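Local atomic coordinates of transcriptional regulator, MarR family (Listeria monocytogenes str. 4b, PDB entry 2QWW), a protein that probably binds DNA through a winged helix-turn-helix domain and regulates transcription, as a dimeric repressor of the MarR family. Residues 44-52 against 60-68. Residues are numbered along the deposited sequence; the frame is centred on the assembly and turned at random.
Sequences LAMINVIYS and DLTKRLIIT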
ATOM      1  N   LEU A  44       9.984   2.529  -8.884  1.00 34.60           N
ATOM      2  CA  LEU A  44       9.784   3.762  -8.116  1.00 33.30           C
ATOM      3  C   LEU A  44       9.922   3.546  -6.626  1.00 32.62           C
ATOM      4  O   LEU A  44      10.447   4.397  -5.946  1.00 33.31           O
ATOM      5  CB  LEU A  44       8.421   4.366  -8.397  1.00 34.01           C
ATOM      6  CG  LEU A  44       8.282   4.998  -9.758  1.00 38.24           C
ATOM      7  CD1 LEU A  44       6.828   5.263 -10.029  1.00 43.24           C
ATOM      8  CD2 LEU A  44       9.117   6.276  -9.836  1.00 39.74           C
ATOM      9  N   ALA A  45       9.465   2.410  -6.114  1.00 33.63           N
ATOM     10  CA  ALA A  45       9.632   2.121  -4.696  1.00 35.45           C
ATOM     11  C   ALA A  45      11.121   2.132  -4.343  1.00 36.58           C
ATOM     12  O   ALA A  45      11.532   2.712  -3.333  1.00 37.48           O
ATOM     13  CB  ALA A  45       9.015   0.788  -4.354  1.00 38.09           C
HETATM   14  N   MSE A  46      11.928   1.506  -5.198  1.00 36.68           N
HETATM   15  CA  MSE A  46      13.391   1.459  -5.035  1.00 34.74           C
HETATM   16  C   MSE A  46      13.989   2.854  -5.084  1.00 35.36           C
HETATM   17  O   MSE A  46      14.794   3.220  -4.228  1.00 33.93           O
HETATM   18  CB  MSE A  46      13.993   0.583  -6.132  1.00 34.70           C
HETATM   19  CG  MSE A  46      15.532   0.450  -6.146  1.00 37.27           C
HETATM   20 SE   MSE A  46      16.236  -1.044  -7.282  0.75 31.57          SE
HETATM   21  CE  MSE A  46      15.444  -2.480  -6.385  1.00 38.62           C
ATOM     22  N   ILE A  47      13.587   3.623  -6.093  1.00 36.82           N
ATOM     23  CA  ILE A  47      14.063   4.994  -6.283  1.00 36.35           C
ATOM     24  C   ILE A  47      13.803   5.812  -5.033  1.00 36.92           C
ATOM     25  O   ILE A  47      14.673   6.534  -4.579  1.00 35.45           O
ATOM     26  CB  ILE A  47      13.357   5.691  -7.468  1.00 36.77           C
ATOM     27  CG1 ILE A  47      13.748   5.052  -8.799  1.00 39.84           C
ATOM     28  CG2 ILE A  47      13.709   7.179  -7.520  1.00 36.95           C
ATOM     29  CD1 ILE A  47      15.100   5.430  -9.323  1.00 43.50           C
ATOM     30  N   ASN A  48      12.608   5.656  -4.474  1.00 39.31           N
ATOM     31  CA  ASN A  48      12.189   6.385  -3.288  1.00 41.08           C
ATOM     32  C   ASN A  48      12.957   6.006  -2.014  1.00 40.84           C
ATOM     33  O   ASN A  48      13.289   6.882  -1.212  1.00 42.09           O
ATOM     34  CB  ASN A  48      10.672   6.254  -3.117  1.00 40.58           C
ATOM     35  CG  ASN A  48       9.893   6.979  -4.236  1.00 43.33           C
ATOM     36  OD1 ASN A  48      10.326   8.026  -4.729  1.00 46.16           O
ATOM     37  ND2 ASN A  48       8.739   6.422  -4.628  1.00 42.79           N
ATOM     38  N   VAL A  49      13.255   4.725  -1.851  1.00 39.52           N
ATOM     39  CA  VAL A  49      14.083   4.266  -0.747  1.00 39.02           C
ATOM     40  C   VAL A  49      15.477   4.863  -0.889  1.00 38.71           C
ATOM     41  O   VAL A  49      16.029   5.382   0.066  1.00 38.98           O
ATOM     42  CB  VAL A  49      14.217   2.745  -0.728  1.00 38.48           C
ATOM     43  CG1 VAL A  49      15.300   2.301   0.244  1.00 40.84           C
ATOM     44  CG2 VAL A  49      12.866   2.066  -0.386  1.00 40.30           C
ATOM     45  N   ILE A  50      16.035   4.817  -2.091  1.00 38.90           N
ATOM     46  CA  ILE A  50      17.395   5.330  -2.317  1.00 38.38           C
ATOM     47  C   ILE A  50      17.469   6.844  -2.096  1.00 39.87           C
ATOM     48  O   ILE A  50      18.516   7.389  -1.703  1.00 41.29           O
ATOM     49  CB  ILE A  50      17.927   4.933  -3.730  1.00 37.46           C
ATOM     50  CG1 ILE A  50      18.020   3.416  -3.868  1.00 37.80           C
ATOM     51  CG2 ILE A  50      19.299   5.501  -3.979  1.00 37.01           C
ATOM     52  CD1 ILE A  50      18.374   2.937  -5.279  1.00 38.18           C
ATOM     53  N   TYR A  51      16.370   7.533  -2.361  1.00 41.19           N
ATOM     54  CA  TYR A  51      16.319   8.974  -2.187  1.00 43.43           C
ATOM     55  C   TYR A  51      16.427   9.351  -0.709  1.00 43.28           C
ATOM     56  O   TYR A  51      17.133  10.289  -0.359  1.00 42.17           O
ATOM     57  CB  TYR A  51      15.013   9.532  -2.760  1.00 45.63           C
ATOM     58  CG  TYR A  51      14.920  11.046  -2.753  1.00 48.17           C
ATOM     59  CD1 TYR A  51      15.897  11.828  -3.366  1.00 50.44           C
ATOM     60  CD2 TYR A  51      13.835  11.692  -2.176  1.00 53.69           C
ATOM     61  CE1 TYR A  51      15.809  13.211  -3.377  1.00 51.84           C
ATOM     62  CE2 TYR A  51      13.736  13.073  -2.179  1.00 53.52           C
ATOM     63  CZ  TYR A  51      14.730  13.831  -2.788  1.00 54.25           C
ATOM     64  OH  TYR A  51      14.631  15.203  -2.803  1.00 53.30           O
ATOM     65  N   SER A  52      15.735   8.611   0.149  1.00 43.30           N
ATOM     66  CA  SER A  52      15.737   8.912   1.577  1.00 45.50           C
ATOM     67  C   SER A  52      16.964   8.375   2.313  1.00 45.33           C
ATOM     68  O   SER A  52      17.262   8.810   3.429  1.00 45.07           O
ATOM     69  CB  SER A  52      14.480   8.352   2.233  1.00 46.26           C
ATOM     70  OG  SER A  52      14.460   6.933   2.194  1.00 51.08           O
ATOM     71  N   ASP A  60      20.594  -4.172   2.013  1.00 43.66           N
ATOM     72  CA  ASP A  60      19.548  -3.564   2.842  1.00 43.60           C
ATOM     73  C   ASP A  60      18.383  -3.041   2.026  1.00 43.63           C
ATOM     74  O   ASP A  60      17.262  -2.931   2.527  1.00 44.69           O
ATOM     75  CB  ASP A  60      20.137  -2.442   3.682  1.00 44.57           C
ATOM     76  CG  ASP A  60      21.149  -2.956   4.687  1.00 48.43           C
ATOM     77  OD1 ASP A  60      20.907  -4.039   5.245  1.00 50.28           O
ATOM     78  OD2 ASP A  60      22.175  -2.291   4.913  1.00 48.42           O
ATOM     79  N   LEU A  61      18.645  -2.731   0.764  1.00 43.87           N
ATOM     80  CA  LEU A  61      17.616  -2.241  -0.140  1.00 42.39           C
ATOM     81  C   LEU A  61      16.595  -3.353  -0.370  1.00 43.11           C
ATOM     82  O   LEU A  61      15.390  -3.128  -0.252  1.00 42.63           O
ATOM     83  CB  LEU A  61      18.273  -1.747  -1.433  1.00 42.43           C
ATOM     84  CG  LEU A  61      17.416  -1.133  -2.544  1.00 40.42           C
ATOM     85  CD1 LEU A  61      16.483  -0.056  -2.029  1.00 35.69           C
ATOM     86  CD2 LEU A  61      18.339  -0.580  -3.606  1.00 40.77           C
ATOM     87  N   THR A  62      17.081  -4.566  -0.621  1.00 45.27           N
ATOM     88  CA  THR A  62      16.208  -5.717  -0.846  1.00 46.58           C
ATOM     89  C   THR A  62      15.327  -5.974   0.359  1.00 47.85           C
ATOM     90  O   THR A  62      14.125  -6.182   0.219  1.00 49.01           O
ATOM     91  CB  THR A  62      16.972  -7.046  -1.016  1.00 46.69           C
ATOM     92  OG1 THR A  62      17.449  -7.477   0.265  1.00 49.77           O
ATOM     93  CG2 THR A  62      18.123  -6.948  -2.004  1.00 45.05           C
ATOM     94  N   LYS A  63      15.947  -5.986   1.543  1.00 49.07           N
ATOM     95  CA  LYS A  63      15.253  -6.255   2.810  1.00 48.68           C
ATOM     96  C   LYS A  63      14.188  -5.219   3.103  1.00 48.23           C
ATOM     97  O   LYS A  63      13.147  -5.544   3.667  1.00 48.47           O
ATOM     98  CB  LYS A  63      16.244  -6.338   3.988  1.00 48.12           C
ATOM     99  N   ARG A  64      14.435  -3.975   2.720  1.00 47.13           N
ATOM    100  CA  ARG A  64      13.441  -2.928   2.943  1.00 47.92           C
ATOM    101  C   ARG A  64      12.281  -3.035   1.941  1.00 49.12           C
ATOM    102  O   ARG A  64      11.128  -2.758   2.285  1.00 49.88           O
ATOM    103  CB  ARG A  64      14.066  -1.539   2.876  1.00 47.57           C
ATOM    104  CG  ARG A  64      13.161  -0.508   3.507  1.00 49.72           C
ATOM    105  CD  ARG A  64      13.671   0.888   3.410  1.00 51.85           C
ATOM    106  NE  ARG A  64      14.730   1.260   4.343  1.00 48.74           N
ATOM    107  CZ  ARG A  64      15.266   2.479   4.374  1.00 49.32           C
ATOM    108  NH1 ARG A  64      14.849   3.420   3.541  1.00 51.70           N
ATOM    109  NH2 ARG A  64      16.219   2.781   5.233  1.00 53.85           N
ATOM    110  N   LEU A  65      12.587  -3.421   0.707  1.00 49.75           N
ATOM    111  CA  LEU A  65      11.563  -3.601  -0.325  1.00 49.09           C
ATOM    112  C   LEU A  65      10.887  -4.967  -0.183  1.00 51.01           C
ATOM    113  O   LEU A  65       9.848  -5.209  -0.784  1.00 51.12           O
ATOM    114  CB  LEU A  65      12.190  -3.484  -1.710  1.00 48.54           C
ATOM    115  CG  LEU A  65      12.841  -2.138  -2.066  1.00 45.84           C
ATOM    116  CD1 LEU A  65      13.632  -2.256  -3.342  1.00 45.07           C
ATOM    117  CD2 LEU A  65      11.819  -1.044  -2.167  1.00 44.40           C
ATOM    118  N   ILE A  66      11.494  -5.855   0.599  1.00 52.94           N
ATOM    119  CA  ILE A  66      10.970  -7.195   0.831  1.00 54.73           C
ATOM    120  C   ILE A  66      10.846  -7.876  -0.531  1.00 55.68           C
ATOM    121  O   ILE A  66       9.761  -8.286  -0.949  1.00 57.78           O
ATOM    122  CB  ILE A  66       9.628  -7.176   1.619  1.00 55.04           C
ATOM    123  CG1 ILE A  66       9.710  -6.207   2.803  1.00 55.28           C
ATOM    124  CG2 ILE A  66       9.270  -8.587   2.124  1.00 56.20           C
ATOM    125  CD1 ILE A  66       8.454  -6.149   3.626  1.00 56.59           C
ATOM    126  N   ILE A  67      11.983  -7.958  -1.219  1.00 55.02           N
ATOM    127  CA  ILE A  67      12.075  -8.572  -2.537  1.00 55.03           C
ATOM    128  C   ILE A  67      13.238  -9.542  -2.528  1.00 55.49           C
ATOM    129  O   ILE A  67      14.060  -9.533  -1.612  1.00 54.52           O
ATOM    130  CB  ILE A  67      12.289  -7.531  -3.672  1.00 54.50           C
ATOM    131  CG1 ILE A  67      13.564  -6.708  -3.438  1.00 54.09           C
ATOM    132  CG2 ILE A  67      11.084  -6.614  -3.785  1.00 58.70           C
ATOM    133  CD1 ILE A  67      13.831  -5.648  -4.489  1.00 55.81           C
ATOM    134  N   THR A  68      13.308 -10.356  -3.576  1.00 55.78           N
ATOM    135  CA  THR A  68      14.357 -11.344  -3.740  1.00 55.87           C
ATOM    136  C   THR A  68      15.688 -10.625  -3.916  1.00 55.31           C
ATOM    137  O   THR A  68      15.720  -9.448  -4.261  1.00 54.66           O
ATOM    138  CB  THR A  68      14.118 -12.152  -5.033  1.00 56.17           C
ATOM    139  OG1 THR A  68      12.755 -12.015  -5.452  1.00 60.00           O
ATOM    140  CG2 THR A  68      14.495 -13.612  -4.848  1.00 57.35           C
TER
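Val49 lies level with Leu61, and Met46 with Leu65, where the axes of segments 44-52 and 60-65 cross at 120° and approach to 10.6 Å. Val49 shows how one small residue can serve several neighbours by dividing its branches: CG1 presses on Leu61 CD1 at 3.5 Å, tight for two carbons, while CG2 meets Leu65 CD2 at 3.7 Å. Leu65 forks in turn, its methyls parting along helix 41-52, CD2 toward Val49 and Ala45, CD1 to Met46 CE at 3.5 Å. Met46, a selenomethionine, leaves its helix with CG anti to the backbone N (chi1 178°), laying CG against Leu61 CD2; a bend at chi3 (-62°) then brings CE within touch of both Leu65 CD1 and Ile67 CD1, 4.0 Å from the latter. Ile50 CD1 closes over Leu61 CD2 at 3.9 Å. Toward solvent, Arg64 runs past Val49 in the opposite direction, its NH1 3.5 Å from Val49 CG1, and a hydrogen bond between NH1 and Thr53 OG1 ties the guanidinium to the end of helix 41-52. In the winged helix-turn-helix fold expected of the MarR family, this joint sets helix 41-52 against helix 58-65, first of the probable helix-turn-helix; Met46 and Ile67 continue onto helix 69-81, the probable recognition helix, and Ile50 onto strand 100-103.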